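Local coordinates for protein toll (Drosophila melanogaster, PDB 4LXR), which is a leucine-rich-repeat receptor that binds cleaved, active Spätzle outside the cell and sets off signalling for embryonic dorsal-ventral polarity and antifungal immunity, at residues 25-30 with 38-43; 49-54 with 77-82; 61-66 with 93-98; 104-109 with 129-134. All blocks are in the same frame, centred on the assembly; numbering follows the deposited sequence.

Overall arrangement
All four contacts lie at the N-terminal end of the leucine-rich-repeat ectodomain, 43 to 54 Å from the centre of the chain. Contact 1 is an antiparallel hairpin; strand 47-52 follows and pairs with its second strand, and contact 2 turns the order parallel by joining strand 47-52 to 74-78. Contact 4 carries that parallel run on from 102-106 to 127-131, its centre about 9 Å from that of contact 2. Contact 3 packs behind these strands, Leu63 on Phe38 and Leu95 on Ile50, about 12 Å between centres from contact 1 and 14 Å from contact 2, whose segments alternate with its own. Contacts 1, 2 and 4 also touch Spätzle, placing this end at the ligand.

Contact 1: 25-30 with 38-43; sequences YEIICP and FRLTIQ
Glu26 and Arg39 reach across a two-stranded antiparallel beta hairpin, strands 25-29 and 38-43, which stands at the N-terminal end of the leucine-rich-repeat solenoid. Their side chains meet at a slant, with carboxylate and guanidinium planes 59° apart. Arg39 bends at chi3 (-49°), bringing NH1 across to the neighbouring strand, where OE2 of Glu26 lies at the edge of the group, 3.5 Å from NH1, in a weak salt bridge. CG2 of Ile28 runs alongside the same arginine, 3.8 Å from NH1, and lends the long chain an apolar flank. The Glu26 carboxylate has a second partner, since OE2 also accepts from the backbone N of Leu16 of the Spätzle chain. Were Glu26 an alanine, Arg39 would probably lose its counter-charge in the hairpin, and the Leu16 N-H of the Spätzle chain this acceptor.

The other face carries Tyr25, Ile27, Cys29, Phe38, Leu40 and Ile42, mostly apolar residues suited to burial. Ile27 sits opposite Leu40, their CB atoms 4.0 Å apart, while Tyr25 turns its ring edge-to-face with Phe2. Cys29 on this face forms a disulfide with Cys16. Between the strands, Ile27 and Leu40 exchange two backbone hydrogen bonds of 2.7 Å, from N of each to O of the other. Diagonally across the pairing, CD1 of Ile27 meets CD1 of Ile42 at 3.6 Å.

Contact 2: 49-54 with 77-82; sequences QIMCNL and MRRCML. With NAG (2-acetamido-2-deoxy-beta-D-glucopyranose), chain H.
Cys52 and Cys80 are joined by a disulfide, SG to SG 2.0 Å with a chi3 of 85°, just where two neighbouring parallel strands of the leucine-rich-repeat solenoid, 49-52 and 77-78, run out into loops. This covalent bond fixes the strand ends where backbone pairing stops. The ladder itself is short: Arg78 N donates to Ile50 O at 2.9 Å, and Cys52 N returns the bond to Arg78 O.

Apolar packing lies to one side, where Ile50 and Met77 run side by side with CD1 of the isoleucine 4.0 Å from CG of the methionine. Farther on, CB of Leu54 meets the sulfur of Met81 at 3.8 Å; a flexible thioether fits readily against such a branched chain.

The charged groups gather on the other side. Met51 is bent at chi2 (81°) and chi3 (59°), which curls CE over the centre of the Arg78 guanidinium, 3.5 Å from CZ, while SD lies along Arg79. The arginine is thus covered by a methyl group on one face and keeps its edge for polar partners: NH2 forms a salt bridge with Glu48 of the Spätzle chain. Gln49 NE2, near that edge, instead bonds Gln76.

Water and sugar finish the contact. One water bridges Leu54 N and Arg79 O, and the N-acetylglucosamine on Asn53 places its methyl C8 over a face of the Arg79 guanidinium, 3.7 Å from NH2.

Contact 3: 61-66 with 93-98; sequences QQLPKK and DYLGIV
Tyr94 holds CG trans to the main-chain nitrogen (chi1 -167°), and this sends its ring from the end of helix 88-94 across to Leu63, Pro64 and Lys65, in a loop of the N-terminal part of the leucine-rich-repeat ectodomain. Leu95 has a different setting, CG beside the backbone N at chi1 -66°, and this brings CD2 to the proline ring, 3.9 Å from Pro64 CG. The helix finishes in a Schellman motif at Gly96, whose positive phi suits a residue lacking a side chain, and the chain there turns into strand 97-98.

The tyrosine suits the border of the core because it serves two environments. Its ring carbon CE2 packs 3.8 Å from CB of Leu63, and its hydroxyl reaches out beside the aliphatic part of Lys65, 3.2 Å from CG. Leu63 and Leu95 complete the apolar side, resting in turn on Phe38 and Ile50 of the neighbouring strands.

No direct hydrogen bond links the two segments, so water does the polar work. One molecule joins Pro64 O to Tyr94 O. A second donates to both Gln61 O and Leu63 O and accepts from the Tyr94 hydroxyl, 2.6 Å from OH.

Contact 4: 104-109 with 129-134; sequences IFESDN and RFTTRR
Ile104 begins the pairing of strand 104-106 with 129-131, two adjacent parallel strands of the leucine-rich-repeat solenoid whose axes lie 4.8 Å apart. Its CG2 sits over one face of the Arg129 guanidinium, 3.3 Å from NH2, so the isoleucine gives the flat cation an apolar cover. Phe105 follows on the opposite face: its N donates to Arg129 O and its O accepts from Thr131 N, while CD1 of its ring approaches CE1 of Phe130 at 4.0 Å, both rings pointing into the apolar interior.

Glu106 returns to the Arg129 side. With chi1 at 176° and the chain extended, its carboxylate lies alongside the arginine, and OE2 accepts from NH1 at 2.9 Å, on the anti side. That same NH1 also reaches Thr131 OG1, which steadies the guanidinium's rotation. Ser107 leaves the strand; its O takes the hydroxyl of Thr132 at 2.8 Å, and its OG forms an ST turn with Asn109 N, as Thr132 OG1 does with Arg134 N.

Asp108 gathers four bonds across the contact. OD1 accepts from Arg133 N, OD2 takes both NE and NH2 of Arg133 side-on, the latter at 2.8 Å, and its backbone O receives NH1 of Arg134. A leucine in place of Asp108 would probably leave the Arg133 backbone N-H without this acceptor and its guanidinium freer to swing.

Acidic side chains of segment 104-109 and arginines of 129-134 thus probably offset part of each other's charge beside the Spätzle chain, whose Arg11 packs on Asp108 and Thr131; the carboxylates are likely to ease the crowding of positive groups there.

Contact 1: 25-30 with 38-43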
# COMPACT_ATOMS: atom_id res chain seq x y z
N TYR A 25 8.76 11.67 -34.84
CA TYR A 25 9.02 13.03 -35.30
C TYR A 25 7.77 13.85 -35.07
O TYR A 25 6.67 13.38 -35.31
CB TYR A 25 9.38 13.04 -36.79
CG TYR A 25 10.60 12.20 -37.11
CD1 TYR A 25 11.89 12.73 -37.00
CD2 TYR A 25 10.47 10.88 -37.52
CE1 TYR A 25 13.01 11.97 -37.29
CE2 TYR A 25 11.58 10.11 -37.81
CZ TYR A 25 12.85 10.66 -37.69
OH TYR A 25 13.94 9.89 -37.99
N GLU A 26 7.93 15.07 -34.58
CA GLU A 26 6.79 15.97 -34.50
C GLU A 26 6.95 17.09 -35.51
O GLU A 26 7.94 17.81 -35.51
CB GLU A 26 6.61 16.56 -33.10
CG GLU A 26 5.29 17.30 -32.96
CD GLU A 26 5.26 18.29 -31.80
OE1 GLU A 26 6.02 19.28 -31.84
OE2 GLU A 26 4.46 18.08 -30.87
N ILE A 27 5.96 17.22 -36.39
CA ILE A 27 5.95 18.29 -37.36
C ILE A 27 4.87 19.30 -37.02
O ILE A 27 3.72 18.92 -36.78
CB ILE A 27 5.72 17.73 -38.75
CG1 ILE A 27 6.82 16.72 -39.08
CG2 ILE A 27 5.67 18.86 -39.77
CD1 ILE A 27 6.65 16.02 -40.40
N ILE A 28 5.22 20.59 -36.98
CA ILE A 28 4.19 21.61 -36.80
C ILE A 28 4.14 22.58 -37.97
O ILE A 28 5.16 22.91 -38.58
CB ILE A 28 4.30 22.38 -35.45
CG1 ILE A 28 5.36 23.47 -35.52
CG2 ILE A 28 4.58 21.44 -34.30
CD1 ILE A 28 5.62 24.12 -34.18
N CYS A 29 2.92 23.00 -38.31
CA CYS A 29 2.69 23.90 -39.43
C CYS A 29 1.63 24.93 -39.03
O CYS A 29 0.56 24.56 -38.54
CB CYS A 29 2.23 23.12 -40.66
SG CYS A 29 3.33 21.78 -41.21
N PRO A 30 1.93 26.23 -39.20
CA PRO A 30 3.21 26.81 -39.62
C PRO A 30 4.30 26.66 -38.56
O PRO A 30 4.00 26.33 -37.41
CB PRO A 30 2.87 28.30 -39.81
CG PRO A 30 1.39 28.35 -39.97
CD PRO A 30 0.87 27.25 -39.09
N PHE A 38 -1.59 22.33 -38.19
CA PHE A 38 -1.32 20.91 -38.21
C PHE A 38 -0.17 20.56 -37.29
O PHE A 38 0.82 21.27 -37.20
CB PHE A 38 -0.98 20.44 -39.62
CG PHE A 38 -2.09 20.66 -40.59
CD1 PHE A 38 -3.18 19.80 -40.62
CD2 PHE A 38 -2.07 21.73 -41.46
CE1 PHE A 38 -4.21 20.00 -41.52
CE2 PHE A 38 -3.10 21.93 -42.35
CZ PHE A 38 -4.17 21.07 -42.38
N ARG A 39 -0.34 19.45 -36.59
CA ARG A 39 0.73 18.88 -35.80
C ARG A 39 0.77 17.42 -36.16
O ARG A 39 -0.16 16.68 -35.87
CB ARG A 39 0.46 19.06 -34.31
CG ARG A 39 1.63 18.66 -33.44
CD ARG A 39 1.30 18.79 -31.95
NE ARG A 39 0.70 20.09 -31.63
CZ ARG A 39 1.38 21.14 -31.20
NH1 ARG A 39 2.69 21.06 -31.03
NH2 ARG A 39 0.75 22.28 -30.92
N LEU A 40 1.84 17.00 -36.82
CA LEU A 40 1.96 15.62 -37.25
C LEU A 40 2.95 14.84 -36.41
O LEU A 40 4.06 15.30 -36.15
CB LEU A 40 2.38 15.54 -38.72
CG LEU A 40 1.37 15.95 -39.79
CD1 LEU A 40 1.50 17.43 -40.11
CD2 LEU A 40 1.65 15.12 -41.01
N THR A 41 2.55 13.65 -35.98
CA THR A 41 3.46 12.76 -35.29
C THR A 41 3.70 11.55 -36.18
O THR A 41 2.76 10.83 -36.55
CB THR A 41 2.90 12.31 -33.94
OG1 THR A 41 2.65 13.46 -33.13
CG2 THR A 41 3.89 11.39 -33.23
N ILE A 42 4.95 11.34 -36.54
CA ILE A 42 5.33 10.27 -37.45
C ILE A 42 6.21 9.25 -36.74
O ILE A 42 7.26 9.59 -36.18
CB ILE A 42 6.08 10.82 -38.68
CG1 ILE A 42 5.25 11.91 -39.37
CG2 ILE A 42 6.42 9.69 -39.64
CD1 ILE A 42 5.88 12.46 -40.63
N GLN A 43 5.75 8.00 -36.76
CA GLN A 43 6.53 6.86 -36.31
C GLN A 43 6.63 5.92 -37.52
O GLN A 43 5.72 5.14 -37.79
CB GLN A 43 5.84 6.18 -35.12
CG GLN A 43 6.51 4.93 -34.60
CD GLN A 43 7.68 5.25 -33.69
OE1 GLN A 43 7.52 5.94 -32.68
NE2 GLN A 43 8.85 4.75 -34.04

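Contact 2: 49-54 with 77-82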
# COMPACT_ATOMS: atom_id res chain seq x y z
N GLN A 49 0.02 10.32 -37.01
CA GLN A 49 -1.11 11.07 -36.46
C GLN A 49 -1.16 12.47 -37.06
O GLN A 49 -0.16 13.18 -37.07
CB GLN A 49 -1.08 11.15 -34.93
CG GLN A 49 -2.23 12.00 -34.37
CD GLN A 49 -2.20 12.18 -32.86
OE1 GLN A 49 -1.55 13.08 -32.33
NE2 GLN A 49 -2.94 11.33 -32.15
N ILE A 50 -2.31 12.85 -37.58
CA ILE A 50 -2.50 14.23 -38.00
C ILE A 50 -3.46 14.90 -37.02
O ILE A 50 -4.63 14.53 -36.93
CB ILE A 50 -3.04 14.34 -39.43
CG1 ILE A 50 -2.17 13.54 -40.38
CG2 ILE A 50 -3.08 15.80 -39.86
CD1 ILE A 50 -2.88 13.13 -41.64
N MET A 51 -2.94 15.85 -36.24
CA MET A 51 -3.75 16.61 -35.31
C MET A 51 -4.02 17.95 -35.97
O MET A 51 -3.09 18.66 -36.34
CB MET A 51 -3.05 16.78 -33.96
CG MET A 51 -3.69 17.80 -33.02
SD MET A 51 -5.13 17.18 -32.10
CE MET A 51 -4.39 15.81 -31.22
N CYS A 52 -5.30 18.27 -36.15
CA CYS A 52 -5.70 19.45 -36.91
C CYS A 52 -6.24 20.52 -35.99
O CYS A 52 -6.84 20.22 -34.95
CB CYS A 52 -6.81 19.09 -37.91
SG CYS A 52 -6.33 18.07 -39.34
N ASN A 53 -6.05 21.77 -36.38
CA ASN A 53 -6.76 22.89 -35.78
C ASN A 53 -7.18 23.81 -36.91
O ASN A 53 -6.46 24.73 -37.27
CB ASN A 53 -5.88 23.64 -34.78
CG ASN A 53 -6.67 24.60 -33.91
OD1 ASN A 53 -7.76 25.03 -34.28
ND2 ASN A 53 -6.12 24.93 -32.73
N LEU A 54 -8.37 23.55 -37.46
CA LEU A 54 -8.81 24.15 -38.70
C LEU A 54 -9.99 25.09 -38.47
O LEU A 54 -10.77 24.90 -37.55
CB LEU A 54 -9.25 23.05 -39.68
CG LEU A 54 -8.24 22.37 -40.59
CD1 LEU A 54 -6.93 22.08 -39.90
CD2 LEU A 54 -8.83 21.08 -41.15
N MET A 77 -6.42 10.52 -37.69
CA MET A 77 -6.69 11.93 -37.96
C MET A 77 -7.61 12.43 -36.85
O MET A 77 -8.64 11.83 -36.59
CB MET A 77 -7.34 12.12 -39.33
CG MET A 77 -6.42 11.79 -40.51
SD MET A 77 -7.22 11.92 -42.14
CE MET A 77 -7.08 13.69 -42.38
N ARG A 78 -7.24 13.53 -36.21
CA ARG A 78 -7.97 14.03 -35.06
C ARG A 78 -8.33 15.50 -35.22
O ARG A 78 -7.46 16.35 -35.48
CB ARG A 78 -7.14 13.86 -33.78
CG ARG A 78 -7.05 12.41 -33.31
CD ARG A 78 -6.12 12.24 -32.09
NE ARG A 78 -6.66 12.83 -30.87
CZ ARG A 78 -5.95 13.01 -29.75
NH1 ARG A 78 -4.68 12.63 -29.71
NH2 ARG A 78 -6.50 13.56 -28.68
N ARG A 79 -9.62 15.80 -35.02
CA ARG A 79 -10.14 17.18 -35.06
C ARG A 79 -10.06 17.80 -36.46
O ARG A 79 -10.11 19.03 -36.62
CB ARG A 79 -9.45 18.08 -34.02
CG ARG A 79 -9.21 17.40 -32.68
CD ARG A 79 -8.58 18.32 -31.65
NE ARG A 79 -9.59 19.03 -30.88
CZ ARG A 79 -9.45 19.37 -29.59
NH1 ARG A 79 -10.43 20.02 -28.97
NH2 ARG A 79 -8.34 19.07 -28.94
N CYS A 80 -9.96 16.95 -37.47
CA CYS A 80 -9.86 17.44 -38.84
C CYS A 80 -11.24 17.63 -39.45
O CYS A 80 -12.20 17.01 -39.01
CB CYS A 80 -9.00 16.50 -39.70
SG CYS A 80 -7.29 16.29 -39.02
N MET A 81 -11.33 18.50 -40.45
CA MET A 81 -12.58 18.69 -41.17
C MET A 81 -12.66 17.70 -42.31
O MET A 81 -11.65 17.40 -42.95
CB MET A 81 -12.69 20.12 -41.71
CG MET A 81 -12.63 21.14 -40.59
SD MET A 81 -12.72 22.83 -41.15
CE MET A 81 -14.41 22.89 -41.75
N LEU A 82 -13.87 17.19 -42.55
CA LEU A 82 -14.11 16.39 -43.74
C LEU A 82 -13.84 17.27 -44.95
O LEU A 82 -14.35 18.40 -45.04
CB LEU A 82 -15.52 15.81 -43.74
CG LEU A 82 -15.68 14.75 -42.64
CD1 LEU A 82 -17.16 14.38 -42.41
CD2 LEU A 82 -14.84 13.52 -42.98
C1 NAG H . -6.72 26.09 -32.11
C2 NAG H . -6.65 26.06 -30.58
C3 NAG H . -7.34 27.29 -29.99
C4 NAG H . -6.82 28.57 -30.62
C5 NAG H . -6.85 28.48 -32.15
C6 NAG H . -6.16 29.66 -32.80
C7 NAG H . -6.53 23.78 -29.65
C8 NAG H . -7.32 22.62 -29.12
N2 NAG H . -7.25 24.84 -30.05
O3 NAG H . -7.12 27.33 -28.58
O4 NAG H . -7.67 29.65 -30.24
O5 NAG H . -6.15 27.31 -32.58
O6 NAG H . -6.77 29.99 -34.04
O7 NAG H . -5.31 23.76 -29.71
O HOH W 1 -1.59 13.21 -28.92
O HOH W 2 -10.09 21.75 -36.20

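Contact 3: 61-66 with 93-98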
# COMPACT_ATOMS: atom_id res chain seq x y z
N GLN A 61 -4.21 23.64 -47.14
CA GLN A 61 -3.14 24.23 -47.94
C GLN A 61 -1.86 24.35 -47.12
O GLN A 61 -0.76 24.44 -47.68
CB GLN A 61 -3.58 25.62 -48.39
CG GLN A 61 -2.83 26.20 -49.56
CD GLN A 61 -3.41 27.54 -50.00
OE1 GLN A 61 -4.30 28.08 -49.33
NE2 GLN A 61 -2.93 28.07 -51.12
N GLN A 62 -1.99 24.36 -45.80
CA GLN A 62 -0.82 24.53 -44.94
C GLN A 62 -0.21 23.20 -44.54
O GLN A 62 0.60 23.14 -43.62
CB GLN A 62 -1.18 25.35 -43.70
CG GLN A 62 -1.72 26.73 -44.03
CD GLN A 62 -2.45 27.36 -42.86
OE1 GLN A 62 -1.97 27.36 -41.73
NE2 GLN A 62 -3.63 27.91 -43.13
N LEU A 63 -0.61 22.12 -45.22
CA LEU A 63 -0.02 20.80 -44.99
C LEU A 63 1.43 20.89 -45.43
O LEU A 63 1.76 21.68 -46.30
CB LEU A 63 -0.73 19.76 -45.85
CG LEU A 63 -1.60 18.60 -45.35
CD1 LEU A 63 -2.03 18.70 -43.89
CD2 LEU A 63 -2.82 18.47 -46.27
N PRO A 64 2.32 20.09 -44.81
CA PRO A 64 3.69 20.06 -45.34
C PRO A 64 3.71 19.53 -46.78
O PRO A 64 2.89 18.68 -47.11
CB PRO A 64 4.41 19.09 -44.39
CG PRO A 64 3.32 18.22 -43.85
CD PRO A 64 2.12 19.12 -43.72
N LYS A 65 4.61 20.03 -47.61
CA LYS A 65 4.74 19.59 -49.00
C LYS A 65 5.86 18.56 -49.15
O LYS A 65 6.92 18.71 -48.54
CB LYS A 65 5.03 20.77 -49.92
CG LYS A 65 3.95 21.83 -49.99
CD LYS A 65 4.33 22.92 -50.99
CE LYS A 65 3.18 23.88 -51.26
NZ LYS A 65 3.02 24.94 -50.22
N LYS A 66 5.62 17.55 -49.97
CA LYS A 66 6.62 16.52 -50.29
C LYS A 66 7.11 15.71 -49.08
O LYS A 66 8.30 15.44 -48.95
CB LYS A 66 7.82 17.15 -51.02
CG LYS A 66 7.49 17.77 -52.37
CD LYS A 66 6.92 16.73 -53.33
CE LYS A 66 7.92 15.63 -53.62
NZ LYS A 66 7.31 14.48 -54.34
N ASP A 93 -2.55 10.90 -50.10
CA ASP A 93 -1.67 10.93 -51.28
C ASP A 93 -0.70 12.10 -51.17
O ASP A 93 0.49 11.95 -51.43
CB ASP A 93 -2.43 11.08 -52.60
CG ASP A 93 -3.39 9.93 -52.87
OD1 ASP A 93 -3.20 8.84 -52.30
OD2 ASP A 93 -4.35 10.12 -53.65
N TYR A 94 -1.22 13.27 -50.79
CA TYR A 94 -0.43 14.50 -50.71
C TYR A 94 0.74 14.31 -49.77
O TYR A 94 1.84 14.80 -50.02
CB TYR A 94 -1.30 15.64 -50.19
CG TYR A 94 -0.68 17.01 -50.35
CD1 TYR A 94 -0.69 17.65 -51.58
CD2 TYR A 94 -0.09 17.66 -49.26
CE1 TYR A 94 -0.13 18.91 -51.73
CE2 TYR A 94 0.47 18.91 -49.40
CZ TYR A 94 0.45 19.53 -50.65
OH TYR A 94 1.00 20.77 -50.80
N LEU A 95 0.51 13.59 -48.68
CA LEU A 95 1.53 13.33 -47.68
C LEU A 95 2.39 12.14 -48.08
O LEU A 95 3.35 11.79 -47.38
CB LEU A 95 0.86 13.09 -46.33
CG LEU A 95 0.16 14.34 -45.80
CD1 LEU A 95 -0.61 14.02 -44.50
CD2 LEU A 95 1.20 15.44 -45.60
N GLY A 96 2.06 11.51 -49.21
CA GLY A 96 2.81 10.36 -49.68
C GLY A 96 2.62 9.12 -48.81
O GLY A 96 3.53 8.28 -48.71
N ILE A 97 1.45 9.01 -48.18
CA ILE A 97 1.16 7.86 -47.32
C ILE A 97 0.76 6.67 -48.19
O ILE A 97 -0.06 6.81 -49.08
CB ILE A 97 0.05 8.18 -46.31
CG1 ILE A 97 0.58 9.13 -45.23
CG2 ILE A 97 -0.49 6.91 -45.67
CD1 ILE A 97 -0.49 9.75 -44.37
N VAL A 98 1.38 5.51 -47.95
CA VAL A 98 1.11 4.37 -48.82
C VAL A 98 0.43 3.21 -48.09
O VAL A 98 0.83 2.82 -47.00
CB VAL A 98 2.41 3.88 -49.53
CG1 VAL A 98 2.17 2.54 -50.22
CG2 VAL A 98 2.88 4.92 -50.55
O HOH W 3 0.95 22.44 -48.76
O HOH W 4 3.32 16.46 -48.08

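Contact 4: 104-109 with 129-134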
# COMPACT_ATOMS: atom_id res chain seq x y z
N ILE A 104 -8.30 5.98 -38.78
CA ILE A 104 -9.09 6.50 -37.66
C ILE A 104 -9.38 7.97 -37.96
O ILE A 104 -8.49 8.73 -38.35
CB ILE A 104 -8.32 6.36 -36.35
CG1 ILE A 104 -8.23 4.87 -35.96
CG2 ILE A 104 -8.93 7.21 -35.22
CD1 ILE A 104 -7.03 4.54 -35.17
N PHE A 105 -10.64 8.37 -37.85
CA PHE A 105 -11.02 9.75 -38.11
C PHE A 105 -11.91 10.18 -36.96
O PHE A 105 -13.09 9.85 -36.93
CB PHE A 105 -11.74 9.91 -39.46
CG PHE A 105 -11.83 11.34 -39.95
CD1 PHE A 105 -12.80 12.22 -39.44
CD2 PHE A 105 -10.95 11.81 -40.91
CE1 PHE A 105 -12.88 13.52 -39.90
CE2 PHE A 105 -11.01 13.13 -41.37
CZ PHE A 105 -11.97 13.99 -40.87
N GLU A 106 -11.31 10.91 -36.02
CA GLU A 106 -11.98 11.34 -34.81
C GLU A 106 -12.03 12.86 -34.78
O GLU A 106 -10.99 13.50 -34.64
CB GLU A 106 -11.21 10.81 -33.60
CG GLU A 106 -11.72 11.23 -32.25
CD GLU A 106 -10.81 10.72 -31.14
OE1 GLU A 106 -9.99 11.51 -30.64
OE2 GLU A 106 -10.89 9.52 -30.80
N SER A 107 -13.22 13.45 -34.89
CA SER A 107 -13.29 14.91 -34.93
C SER A 107 -14.63 15.50 -34.53
O SER A 107 -15.68 14.98 -34.89
CB SER A 107 -12.92 15.44 -36.34
OG SER A 107 -13.18 16.84 -36.42
N ASP A 108 -14.58 16.62 -33.81
CA ASP A 108 -15.78 17.38 -33.49
C ASP A 108 -15.87 18.64 -34.33
O ASP A 108 -16.70 19.53 -34.08
CB ASP A 108 -15.77 17.73 -31.99
CG ASP A 108 -15.75 16.49 -31.12
OD1 ASP A 108 -16.31 15.45 -31.55
OD2 ASP A 108 -15.17 16.53 -30.03
N ASN A 109 -15.02 18.72 -35.34
CA ASN A 109 -15.05 19.82 -36.30
C ASN A 109 -15.13 19.23 -37.70
O ASN A 109 -14.14 19.23 -38.44
CB ASN A 109 -13.81 20.71 -36.13
CG ASN A 109 -13.75 21.83 -37.15
OD1 ASN A 109 -14.76 22.19 -37.75
ND2 ASN A 109 -12.55 22.39 -37.36
N ARG A 129 -12.31 3.59 -38.26
CA ARG A 129 -13.07 4.14 -37.14
C ARG A 129 -13.50 5.56 -37.43
O ARG A 129 -12.69 6.38 -37.86
CB ARG A 129 -12.26 4.11 -35.83
CG ARG A 129 -12.89 5.03 -34.76
CD ARG A 129 -12.55 4.61 -33.31
NE ARG A 129 -11.19 4.93 -32.90
CZ ARG A 129 -10.78 6.12 -32.43
NH1 ARG A 129 -11.61 7.16 -32.32
NH2 ARG A 129 -9.50 6.26 -32.07
N PHE A 130 -14.76 5.86 -37.19
CA PHE A 130 -15.26 7.22 -37.32
C PHE A 130 -15.90 7.62 -36.00
O PHE A 130 -16.80 6.93 -35.50
CB PHE A 130 -16.29 7.32 -38.45
CG PHE A 130 -16.88 8.70 -38.62
CD1 PHE A 130 -16.05 9.80 -38.80
CD2 PHE A 130 -18.25 8.88 -38.60
CE1 PHE A 130 -16.58 11.08 -38.95
CE2 PHE A 130 -18.81 10.17 -38.76
CZ PHE A 130 -17.97 11.27 -38.94
N THR A 131 -15.50 8.76 -35.47
CA THR A 131 -15.91 9.13 -34.12
C THR A 131 -16.15 10.62 -34.06
O THR A 131 -15.30 11.41 -34.49
CB THR A 131 -14.81 8.74 -33.11
OG1 THR A 131 -14.73 7.31 -33.03
CG2 THR A 131 -15.08 9.33 -31.73
N THR A 132 -17.31 11.01 -33.55
CA THR A 132 -17.63 12.43 -33.46
C THR A 132 -18.68 12.65 -32.39
O THR A 132 -19.46 11.75 -32.11
CB THR A 132 -18.15 13.01 -34.80
OG1 THR A 132 -18.37 14.42 -34.67
CG2 THR A 132 -19.48 12.34 -35.22
N ARG A 133 -18.69 13.84 -31.80
CA ARG A 133 -19.76 14.25 -30.89
C ARG A 133 -20.66 15.35 -31.47
O ARG A 133 -21.56 15.87 -30.80
CB ARG A 133 -19.17 14.65 -29.52
CG ARG A 133 -18.46 13.43 -28.90
CD ARG A 133 -17.61 13.75 -27.73
NE ARG A 133 -16.39 14.45 -28.10
CZ ARG A 133 -15.36 14.59 -27.28
NH1 ARG A 133 -15.42 14.06 -26.07
NH2 ARG A 133 -14.28 15.26 -27.66
N ARG A 134 -20.42 15.69 -32.73
CA ARG A 134 -21.29 16.62 -33.44
C ARG A 134 -22.60 15.91 -33.77
O ARG A 134 -22.61 14.71 -34.01
CB ARG A 134 -20.66 17.05 -34.75
CG ARG A 134 -19.49 17.99 -34.63
CD ARG A 134 -19.93 19.46 -34.65
NE ARG A 134 -20.68 19.83 -33.45
CZ ARG A 134 -20.13 19.96 -32.25
NH1 ARG A 134 -18.82 19.74 -32.09
NH2 ARG A 134 -20.87 20.29 -31.20